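Putative aminooxidase (Propionibacterium acnes, PDB 2BA9) is an FAD-dependent fatty acid isomerase that produces conjugated linoleic acid, with a fold related to the flavin-containing amine oxidases. Local coordinates at residues A[182-186]-A[187-191]. Numbering follows the deposited sequence.
With NA (sodium ion), chain B.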
ATOM      1  N   LEU A 182      -7.390  10.452  -1.177  1.00 25.11           N
ATOM      2  CA  LEU A 182      -6.953  11.595  -1.964  1.00 25.43           C
ATOM      3  C   LEU A 182      -5.441  11.889  -1.875  1.00 25.64           C
ATOM      4  O   LEU A 182      -4.901  12.628  -2.710  1.00 26.27           O
ATOM      5  CB  LEU A 182      -7.810  12.815  -1.612  1.00 25.17           C
ATOM      6  CG  LEU A 182      -9.271  12.655  -2.083  1.00 24.71           C
ATOM      7  CD1 LEU A 182     -10.216  13.651  -1.418  1.00 24.59           C
ATOM      8  CD2 LEU A 182      -9.342  12.775  -3.615  1.00 22.93           C
ATOM      9  N   LYS A 183      -4.767  11.290  -0.892  1.00 25.95           N
ATOM     10  CA  LYS A 183      -3.298  11.297  -0.818  1.00 25.88           C
ATOM     11  C   LYS A 183      -2.676  10.288  -1.788  1.00 26.01           C
ATOM     12  O   LYS A 183      -1.597  10.535  -2.324  1.00 26.91           O
ATOM     13  CB  LYS A 183      -2.804  11.059   0.624  1.00 25.80           C
ATOM     14  CG  LYS A 183      -2.986  12.291   1.511  1.00 25.18           C
ATOM     15  CD  LYS A 183      -2.497  12.104   2.945  1.00 25.09           C
ATOM     16  CE  LYS A 183      -2.907  13.286   3.803  1.00 24.49           C
ATOM     17  NZ  LYS A 183      -2.393  14.609   3.291  1.00 22.97           N
ATOM     18  N   TYR A 184      -3.352   9.162  -2.007  1.00 25.77           N
ATOM     19  CA  TYR A 184      -3.011   8.214  -3.074  1.00 25.78           C
ATOM     20  C   TYR A 184      -3.575   8.689  -4.412  1.00 25.68           C
ATOM     21  O   TYR A 184      -2.825   9.131  -5.306  1.00 25.99           O
ATOM     22  CB  TYR A 184      -3.525   6.812  -2.699  1.00 25.97           C
ATOM     23  CG  TYR A 184      -3.709   5.808  -3.827  1.00 25.91           C
ATOM     24  CD1 TYR A 184      -2.879   5.808  -4.949  1.00 24.57           C
ATOM     25  CD2 TYR A 184      -4.702   4.834  -3.748  1.00 25.71           C
ATOM     26  CE1 TYR A 184      -3.064   4.908  -5.962  1.00 26.53           C
ATOM     27  CE2 TYR A 184      -4.881   3.910  -4.753  1.00 25.66           C
ATOM     28  CZ  TYR A 184      -4.058   3.944  -5.859  1.00 26.67           C
ATOM     29  OH  TYR A 184      -4.216   3.037  -6.881  1.00 28.06           O
ATOM     30  N   LEU A 185      -4.891   8.630  -4.552  1.00 25.49           N
ATOM     31  CA  LEU A 185      -5.541   9.100  -5.774  1.00 25.63           C
ATOM     32  C   LEU A 185      -5.815  10.588  -5.678  1.00 25.60           C
ATOM     33  O   LEU A 185      -6.960  11.030  -5.586  1.00 26.03           O
ATOM     34  CB  LEU A 185      -6.817   8.315  -6.062  1.00 25.48           C
ATOM     35  CG  LEU A 185      -6.625   6.857  -6.498  1.00 25.21           C
ATOM     36  CD1 LEU A 185      -7.939   6.108  -6.394  1.00 26.26           C
ATOM     37  CD2 LEU A 185      -6.080   6.754  -7.913  1.00 23.53           C
ATOM     38  N   ASP A 186      -4.747  11.374  -5.692  1.00 25.68           N
ATOM     39  CA  ASP A 186      -4.896  12.807  -5.849  1.00 25.39           C
ATOM     40  C   ASP A 186      -5.310  13.040  -7.294  1.00 24.91           C
ATOM     41  O   ASP A 186      -5.302  12.100  -8.111  1.00 25.25           O
ATOM     42  CB  ASP A 186      -3.641  13.596  -5.444  1.00 25.73           C
ATOM     43  CG  ASP A 186      -2.395  13.228  -6.234  1.00 26.36           C
ATOM     44  OD1 ASP A 186      -2.414  12.330  -7.094  1.00 23.84           O
ATOM     45  OD2 ASP A 186      -1.351  13.855  -5.949  1.00 31.32           O
ATOM     46  N   PHE A 187      -5.738  14.245  -7.617  1.00 24.54           N
ATOM     47  CA  PHE A 187      -6.380  14.428  -8.916  1.00 24.98           C
ATOM     48  C   PHE A 187      -5.456  14.005 -10.074  1.00 25.12           C
ATOM     49  O   PHE A 187      -5.903  13.394 -11.032  1.00 25.96           O
ATOM     50  CB  PHE A 187      -6.879  15.856  -9.103  1.00 25.11           C
ATOM     51  CG  PHE A 187      -7.822  16.004 -10.256  1.00 25.16           C
ATOM     52  CD1 PHE A 187      -9.176  15.734 -10.098  1.00 24.97           C
ATOM     53  CD2 PHE A 187      -7.351  16.377 -11.504  1.00 25.20           C
ATOM     54  CE1 PHE A 187     -10.049  15.851 -11.168  1.00 24.78           C
ATOM     55  CE2 PHE A 187      -8.212  16.508 -12.570  1.00 25.28           C
ATOM     56  CZ  PHE A 187      -9.563  16.231 -12.408  1.00 25.68           C
ATOM     57  N   VAL A 188      -4.167  14.300  -9.968  1.00 25.38           N
ATOM     58  CA  VAL A 188      -3.224  13.950 -11.032  1.00 25.77           C
ATOM     59  C   VAL A 188      -3.035  12.444 -11.175  1.00 25.57           C
ATOM     60  O   VAL A 188      -2.897  11.926 -12.279  1.00 25.28           O
ATOM     61  CB  VAL A 188      -1.861  14.616 -10.803  1.00 25.95           C
ATOM     62  CG1 VAL A 188      -0.849  14.143 -11.849  1.00 26.85           C
ATOM     63  CG2 VAL A 188      -2.015  16.117 -10.865  1.00 26.82           C
ATOM     64  N   THR A 189      -3.026  11.745 -10.046  1.00 25.88           N
ATOM     65  CA  THR A 189      -2.840  10.300 -10.040  1.00 25.85           C
ATOM     66  C   THR A 189      -4.081   9.624 -10.604  1.00 26.47           C
ATOM     67  O   THR A 189      -3.968   8.754 -11.465  1.00 26.55           O
ATOM     68  CB  THR A 189      -2.519   9.792  -8.621  1.00 25.47           C
ATOM     69  OG1 THR A 189      -1.340  10.460  -8.155  1.00 25.36           O
ATOM     70  CG2 THR A 189      -2.286   8.294  -8.598  1.00 24.80           C
ATOM     71  N   MET A 190      -5.257  10.048 -10.139  1.00 27.00           N
ATOM     72  CA  MET A 190      -6.525   9.543 -10.675  1.00 27.26           C
ATOM     73  C   MET A 190      -6.536   9.667 -12.193  1.00 27.58           C
ATOM     74  O   MET A 190      -6.834   8.705 -12.893  1.00 28.10           O
ATOM     75  CB  MET A 190      -7.713  10.297 -10.069  1.00 27.27           C
ATOM     76  CG  MET A 190      -9.087   9.787 -10.499  1.00 27.54           C
ATOM     77  SD  MET A 190      -9.514   8.180  -9.825  1.00 27.63           S
ATOM     78  CE  MET A 190      -8.904   7.091 -11.122  1.00 28.27           C
ATOM     79  N   MET A 191      -6.177  10.841 -12.700  1.00 28.09           N
ATOM     80  CA  MET A 191      -6.125  11.056 -14.150  1.00 28.41           C
ATOM     81  C   MET A 191      -5.155  10.107 -14.867  1.00 28.83           C
ATOM     82  O   MET A 191      -5.483   9.560 -15.929  1.00 28.30           O
ATOM     83  CB  MET A 191      -5.786  12.512 -14.455  1.00 28.92           C
ATOM     84  CG  MET A 191      -6.866  13.492 -14.029  1.00 28.78           C
ATOM     85  SD  MET A 191      -8.502  13.126 -14.683  1.00 30.77           S
ATOM     86  CE  MET A 191      -9.215  12.214 -13.305  1.00 29.82           C
TER
HETATM   87 NA    NA B2001       0.565  11.557  -3.080  1.00 41.99          NA
HETATM   88  O   HOH W   1      -0.333  10.439  -4.930  1.00 31.30           O
HETATM   89  O   HOH W   2       1.131  12.052  -7.069  1.00 33.50           O
HETATM   90  O   HOH W   3      -0.671  13.212  -3.582  1.00 26.37           O
HETATM   91  O   HOH W   4       0.838  12.280  -0.797  1.00 24.73           O
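Asp186 turns its carboxylate onto Thr189, three residues on, and so caps the N-terminus of helix 187-195. OD1 accepts from the backbone N of Thr189 at 3.1 Å; the bond is bent, 143° at the hydrogen, with the donor above the carboxylate plane. The same oxygen takes the Thr189 hydroxyl, OG1 to OD1 at a very short 2.4 Å, a value to read with caution. With chi1 at 59°, CG of Asp186 sits between its own N and carbonyl carbon, which folds the acid over the first turn; Thr189, its OG1 beside its own N, presents hydroxyl and amide together. Behind the cap the helix starts regularly, Met190 N donating to Asp186 O at 2.9 Å in an almost straight bond.

On the apolar side Leu185 CD2 reaches the Met190 backbone, 4.0 Å from its CA, and lies 4.2 Å from both Thr189 CG2 and Met190 SD, while Leu185 CG stands over the centre of one face of the Tyr184 ring. Phe193, further along helix 187-195, also touches Tyr184 and Leu185, and Met190 leans on Leu160 and Trp161. The break between helix 178-184 and helix 187-195 is an inverse gamma turn centred on Leu185, whose O accepts from Trp161 NE1.

Further out, OD2 faces the sodium site through water. Water 3 makes a short bond to Asp186 OD2 and also coordinates the sodium ion; water 1 joins the ion to Tyr184 O, and water 2 bridges Thr189 OG1 to OD2, the latter bond long. Lys183 O, 2.5 Å from the ion, and Glu410 are direct ligands. One carboxylate thus serves the helix end with OD1 and the hydrated metal with OD2, and both the helix dipole and the cation would probably stabilise its negative charge.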